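Local coordinates for dual specificity protein phosphatase 8 (Homo sapiens, PDB 4JMK) that probably removes phosphate from phosphotyrosine, phosphoserine and phosphothreonine residues of proteins and so negatively regulates mitogen-activated protein kinases, at residues K21-M24 with T25-G28; F73-K76 with A77-S80; P127-N130 with F131-Q134. The protein carries 1 engineered substitution. All blocks are in the same frame, centred on the assembly; numbering follows the deposited sequence.

All three contacts are local, each within eight consecutive residues at a helix end of the dual specificity phosphatase catalytic domain. Interactions 1 and 2 are C-terminal ends, of helix 21-26 and helix 67-79; interaction 3 is the opposite kind of end, the start of helix 129-148. The centres of interactions 1 and 2 lie about 19 Å apart; that of interaction 3 is about 31 Å and 25 Å from them, across the centre of the chain. It is also the one near the active site: the side chain of Phe-131 is about 8 Å from that of Ser-88, the engineered residue at the predicted phosphocysteine position, and about 5 Å from a bound sulfate.

Interaction 1 (K21-M24 with T25-G28); sequences KDLM and TQNG
Leu-23 O is gripped twice by Asn-27. The side-chain ND2 reaches it at 2.8 Å in a nearly straight bond (174°) that lies in the plane of the Asn-27 amide, while Asn-27 N comes to the same Leu-23 O at 3.1 Å from the opposite face of the carbonyl. With CG beside its own backbone N (chi1 -73°), the Asn-27 amide can fold back over the last turn of helix 21-26. Two residues earlier, Thr-25 N bonds Lys-21 O at 2.8 Å. A water gathers three side chains outside this turn: it accepts from Lys-21 NZ at 2.6 Å, donates to Asp-22 OD1 and is hydrogen-bonded to Thr-25 OG1. Beneath it, Lys-21 CG crosses Thr-25 CG2 at 3.9 Å. Leu-23 CD1 lies against Asn-27 ND2 at 3.6 Å, and Met-24 turns inward onto Val-18, Ile-29 and Val-32. Gly-28, at positive phi, completes a Schellman motif: its N bonds Thr-25 O at 3.1 Å and Ile-29 N turns back to Met-24 O. The helix end is thus closed mainly by backbone bonds plus one asparagine amide, and the water probably softens the opposed charges of Lys-21 and Asp-22 by linking them indirectly.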
# COMPACT_ATOMS: atom_id res chain seq x y z
N LYS A 21 -13.94 -1.65 14.27
CA LYS A 21 -15.10 -1.76 13.38
C LYS A 21 -15.80 -0.42 13.17
O LYS A 21 -16.16 -0.08 12.04
CB LYS A 21 -16.11 -2.79 13.91
CG LYS A 21 -17.29 -3.01 12.96
CD LYS A 21 -18.16 -4.18 13.40
CE LYS A 21 -19.17 -3.77 14.46
NZ LYS A 21 -20.21 -2.83 13.90
N ASP A 22 -15.96 0.34 14.24
CA ASP A 22 -16.62 1.63 14.14
C ASP A 22 -15.88 2.58 13.21
O ASP A 22 -16.51 3.28 12.42
CB ASP A 22 -16.79 2.26 15.52
CG ASP A 22 -17.74 1.46 16.39
OD1 ASP A 22 -18.51 0.65 15.84
OD2 ASP A 22 -17.69 1.65 17.63
N LEU A 23 -14.56 2.62 13.32
CA LEU A 23 -13.77 3.50 12.45
C LEU A 23 -13.92 3.08 10.99
O LEU A 23 -14.10 3.92 10.10
CB LEU A 23 -12.31 3.43 12.85
CG LEU A 23 -11.35 4.32 12.07
CD1 LEU A 23 -11.64 5.79 12.35
CD2 LEU A 23 -9.90 3.96 12.41
N MET A 24 -13.84 1.77 10.76
CA MET A 24 -13.98 1.24 9.41
C MET A 24 -15.38 1.49 8.84
O MET A 24 -15.52 1.91 7.69
CB MET A 24 -13.64 -0.25 9.38
CG MET A 24 -12.19 -0.54 9.71
SD MET A 24 -11.09 -0.18 8.31
CE MET A 24 -11.59 -1.54 7.23
N THR A 25 -16.42 1.26 9.64
CA THR A 25 -17.78 1.48 9.15
C THR A 25 -18.07 2.97 8.98
O THR A 25 -18.75 3.38 8.04
CB THR A 25 -18.85 0.85 10.06
OG1 THR A 25 -18.74 1.41 11.38
CG2 THR A 25 -18.65 -0.65 10.16
N GLN A 26 -17.56 3.78 9.91
CA GLN A 26 -17.69 5.24 9.88
C GLN A 26 -17.15 5.81 8.58
O GLN A 26 -17.68 6.79 8.04
CB GLN A 26 -16.91 5.83 11.07
CG GLN A 26 -16.88 7.34 11.20
CD GLN A 26 -16.01 7.78 12.38
OE1 GLN A 26 -15.68 6.97 13.25
NE2 GLN A 26 -15.65 9.05 12.42
N ASN A 27 -16.08 5.21 8.07
CA ASN A 27 -15.42 5.71 6.85
C ASN A 27 -15.79 4.92 5.61
O ASN A 27 -15.22 5.15 4.54
CB ASN A 27 -13.91 5.71 7.03
CG ASN A 27 -13.44 6.80 7.95
OD1 ASN A 27 -13.19 7.93 7.52
ND2 ASN A 27 -13.33 6.49 9.24
N GLY A 28 -16.72 3.99 5.77
CA GLY A 28 -17.20 3.18 4.66
C GLY A 28 -16.13 2.32 4.00
O GLY A 28 -16.21 2.03 2.81
O HOH W 1 -19.78 -0.31 13.22

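Interaction 2 (F73-K76 with A77-S80); sequences FIDK and AKLS
The C-terminal end of helix 67-79, which packs on strands 29-34 and 83-87 of the central sheet, is where Lys-76 meets Ser-80 and Asp-75 meets Lys-78. Backbone bonds of regular helical spacing run through it: Ala-77 N to Phe-73 O, Lys-78 N to Ile-74 O at 3.1 Å, and Leu-79 N to Asp-75 O at 2.9 Å. The last of the series, Ser-80 N to Lys-76 O at 3.1 Å, is more bent than these (141°), and Ser-80 is the residue at which the chain leaves helical geometry. A water donates to Lys-76 O at 2.8 Å and is also hydrogen-bonded to Ser-80 OG, bridging the two residues. The hydroxyl is placed for this by its setting beside the Ser-80 backbone N (chi1 -63°). On the buried side, Ala-77 CB meets Ile-74 O at 3.4 Å, and the methyl reaches Val-84 and Tyr-31; Phe-73 and Ile-74 fill in next to it on Val-84, with Leu-33 and Val-86 beyond. Towards helix 94-107, Asp-75 and Lys-78 run side by side and point the same way, so that OD1 of Asp-75 touches the aliphatic CD of Lys-78 at 3.8 Å. Their charged ends do not join: Lys-78 bends at its last torsion, which puts NZ 6.1 Å from Asp-75 OD1. That oxygen is bonded instead to Tyr-102 OH, while the Lys-78 side chain lies against Tyr-102 and His-9. The carboxylate therefore ties this helix to helix 94-107 through a neutral hydroxyl, and the nearby lysine probably adds only a weak electrostatic attraction.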
# COMPACT_ATOMS: atom_id res chain seq x y z
N PHE A 73 -5.05 -4.80 -6.92
CA PHE A 73 -6.08 -4.88 -5.89
C PHE A 73 -6.64 -3.49 -5.55
O PHE A 73 -7.86 -3.31 -5.45
CB PHE A 73 -5.50 -5.54 -4.63
CG PHE A 73 -6.51 -5.73 -3.50
CD1 PHE A 73 -7.50 -6.71 -3.59
CD2 PHE A 73 -6.45 -4.93 -2.37
CE1 PHE A 73 -8.42 -6.88 -2.55
CE2 PHE A 73 -7.37 -5.09 -1.33
CZ PHE A 73 -8.36 -6.09 -1.42
N ILE A 74 -5.74 -2.53 -5.36
CA ILE A 74 -6.17 -1.16 -5.04
C ILE A 74 -6.99 -0.60 -6.19
O ILE A 74 -8.01 0.06 -5.96
CB ILE A 74 -4.96 -0.24 -4.72
CG1 ILE A 74 -4.30 -0.68 -3.40
CG2 ILE A 74 -5.39 1.24 -4.66
CD1 ILE A 74 -2.91 -0.10 -3.19
N ASP A 75 -6.58 -0.88 -7.43
CA ASP A 75 -7.37 -0.42 -8.58
C ASP A 75 -8.72 -1.15 -8.73
O ASP A 75 -9.67 -0.60 -9.30
CB ASP A 75 -6.55 -0.51 -9.87
CG ASP A 75 -5.51 0.60 -9.95
OD1 ASP A 75 -5.79 1.71 -9.45
OD2 ASP A 75 -4.41 0.36 -10.52
N LYS A 76 -8.82 -2.38 -8.22
CA LYS A 76 -10.13 -3.04 -8.24
C LYS A 76 -11.12 -2.28 -7.36
O LYS A 76 -12.28 -2.12 -7.73
CB LYS A 76 -10.03 -4.49 -7.77
CG LYS A 76 -9.36 -5.43 -8.74
CD LYS A 76 -9.46 -6.87 -8.23
CE LYS A 76 -8.66 -7.85 -9.07
NZ LYS A 76 -8.65 -9.23 -8.46
N ALA A 77 -10.65 -1.82 -6.20
CA ALA A 77 -11.47 -0.98 -5.33
C ALA A 77 -11.85 0.33 -6.03
O ALA A 77 -13.02 0.72 -6.04
CB ALA A 77 -10.74 -0.69 -4.01
N LYS A 78 -10.86 0.98 -6.63
CA LYS A 78 -11.07 2.22 -7.38
C LYS A 78 -12.14 2.06 -8.48
O LYS A 78 -13.00 2.92 -8.65
CB LYS A 78 -9.74 2.68 -8.00
CG LYS A 78 -9.70 4.14 -8.45
CD LYS A 78 -8.46 4.41 -9.29
CE LYS A 78 -8.35 5.89 -9.67
NZ LYS A 78 -9.51 6.39 -10.47
N LEU A 79 -12.09 0.95 -9.20
CA LEU A 79 -13.06 0.68 -10.26
C LEU A 79 -14.46 0.45 -9.68
O LEU A 79 -15.46 0.80 -10.30
CB LEU A 79 -12.62 -0.52 -11.11
CG LEU A 79 -13.41 -0.78 -12.39
CD1 LEU A 79 -13.34 0.45 -13.30
CD2 LEU A 79 -12.91 -2.01 -13.12
N SER A 80 -14.51 -0.13 -8.48
CA SER A 80 -15.77 -0.42 -7.81
C SER A 80 -16.30 0.77 -7.00
O SER A 80 -17.25 0.60 -6.23
CB SER A 80 -15.62 -1.62 -6.88
OG SER A 80 -15.30 -2.79 -7.60
O HOH W 2 -13.89 -3.72 -9.38

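Interaction 3 (P127-N130 with F131-Q134); sequences PNFN and FLGQ
An N-terminal helix cap, where Asn-128 meets Phe-131 and Asn-130 meets Gln-134, starts helix 129-148 beside the active-site region. Asn-128 is the N-cap: its OD1 takes a weak bond from Asn-130 N at 3.1 Å, and its backbone O accepts from Leu-132 N. The other branch of the same amide, ND2, hangs 3.0 Å above one face of the Phe-131 ring, offset toward the rim, with amide and ring planes 89° apart. On the side facing the 58-64 loop, Asn-130 CG swings away from its own N (chi1 168°) and carries OD1 to Gln-134 NE2 at 2.9 Å. OD1 lies in the plane of the Gln-134 amide, but NE2 stands above the plane of the Asn-130 side-chain carbonyl, not on a lone pair. Both amides also hold that loop: Asn-130 ND2 gives to Asn-58 O and Glu-61 O, Gln-134 NE2 also to Glu-61 O, and Gln-134 OE1 accepts from Leu-63 N. Replacing Asn-130 with a leucine would probably leave the carbonyl of Asn-58 without this donor and the Gln-134 amide with one hold fewer, though still tied to Glu-61 and Leu-63. Leu-132 CG packs on Pro-127 CB at 3.9 Å, with Tyr-115 against both residues. Phe-131 itself rests on Ser-93 and Arg-94, at the end of the phosphate-binding P-loop typical of protein-tyrosine phosphatases, whose cysteine position is the engineered Ser-88.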
# COMPACT_ATOMS: atom_id res chain seq x y z
N PRO A 127 9.80 3.69 6.50
CA PRO A 127 10.03 2.35 5.94
C PRO A 127 11.48 1.94 6.08
O PRO A 127 12.40 2.77 5.94
CB PRO A 127 9.66 2.53 4.45
CG PRO A 127 8.84 3.80 4.39
CD PRO A 127 9.44 4.67 5.46
N ASN A 128 11.71 0.67 6.40
CA ASN A 128 13.08 0.22 6.56
C ASN A 128 13.79 0.33 5.21
O ASN A 128 13.16 0.36 4.14
CB ASN A 128 13.13 -1.18 7.13
CG ASN A 128 13.41 -2.22 6.09
OD1 ASN A 128 14.51 -2.76 6.00
ND2 ASN A 128 12.41 -2.52 5.28
N PHE A 129 15.11 0.46 5.27
CA PHE A 129 15.88 0.77 4.07
C PHE A 129 15.74 -0.30 2.99
O PHE A 129 15.79 0.01 1.80
CB PHE A 129 17.35 0.93 4.44
CG PHE A 129 17.63 2.13 5.30
CD1 PHE A 129 18.50 2.04 6.38
CD2 PHE A 129 17.05 3.36 5.01
CE1 PHE A 129 18.77 3.15 7.17
CE2 PHE A 129 17.31 4.46 5.80
CZ PHE A 129 18.17 4.36 6.88
N ASN A 130 15.62 -1.55 3.42
CA ASN A 130 15.45 -2.65 2.49
C ASN A 130 14.22 -2.43 1.59
O ASN A 130 14.28 -2.60 0.37
CB ASN A 130 15.37 -3.97 3.27
CG ASN A 130 14.91 -5.15 2.42
OD1 ASN A 130 15.47 -5.41 1.35
ND2 ASN A 130 13.89 -5.86 2.90
N PHE A 131 13.09 -2.03 2.19
CA PHE A 131 11.88 -1.75 1.40
C PHE A 131 12.02 -0.52 0.52
O PHE A 131 11.58 -0.51 -0.63
CB PHE A 131 10.65 -1.62 2.31
CG PHE A 131 10.29 -2.89 3.02
CD1 PHE A 131 9.59 -2.86 4.22
CD2 PHE A 131 10.66 -4.13 2.49
CE1 PHE A 131 9.28 -4.04 4.89
CE2 PHE A 131 10.34 -5.32 3.15
CZ PHE A 131 9.65 -5.27 4.35
N LEU A 132 12.65 0.52 1.05
CA LEU A 132 12.89 1.72 0.25
C LEU A 132 13.75 1.42 -0.99
O LEU A 132 13.49 1.95 -2.08
CB LEU A 132 13.52 2.83 1.11
CG LEU A 132 12.61 3.52 2.12
CD1 LEU A 132 13.40 4.56 2.91
CD2 LEU A 132 11.43 4.17 1.39
N GLY A 133 14.76 0.57 -0.83
CA GLY A 133 15.58 0.17 -1.96
C GLY A 133 14.80 -0.62 -3.01
O GLY A 133 15.04 -0.47 -4.22
N GLN A 134 13.89 -1.48 -2.56
CA GLN A 134 13.03 -2.21 -3.49
C GLN A 134 12.13 -1.27 -4.29
O GLN A 134 11.83 -1.53 -5.45
CB GLN A 134 12.24 -3.31 -2.75
CG GLN A 134 13.16 -4.43 -2.24
CD GLN A 134 12.45 -5.45 -1.36
OE1 GLN A 134 11.36 -5.92 -1.68
NE2 GLN A 134 13.08 -5.80 -0.24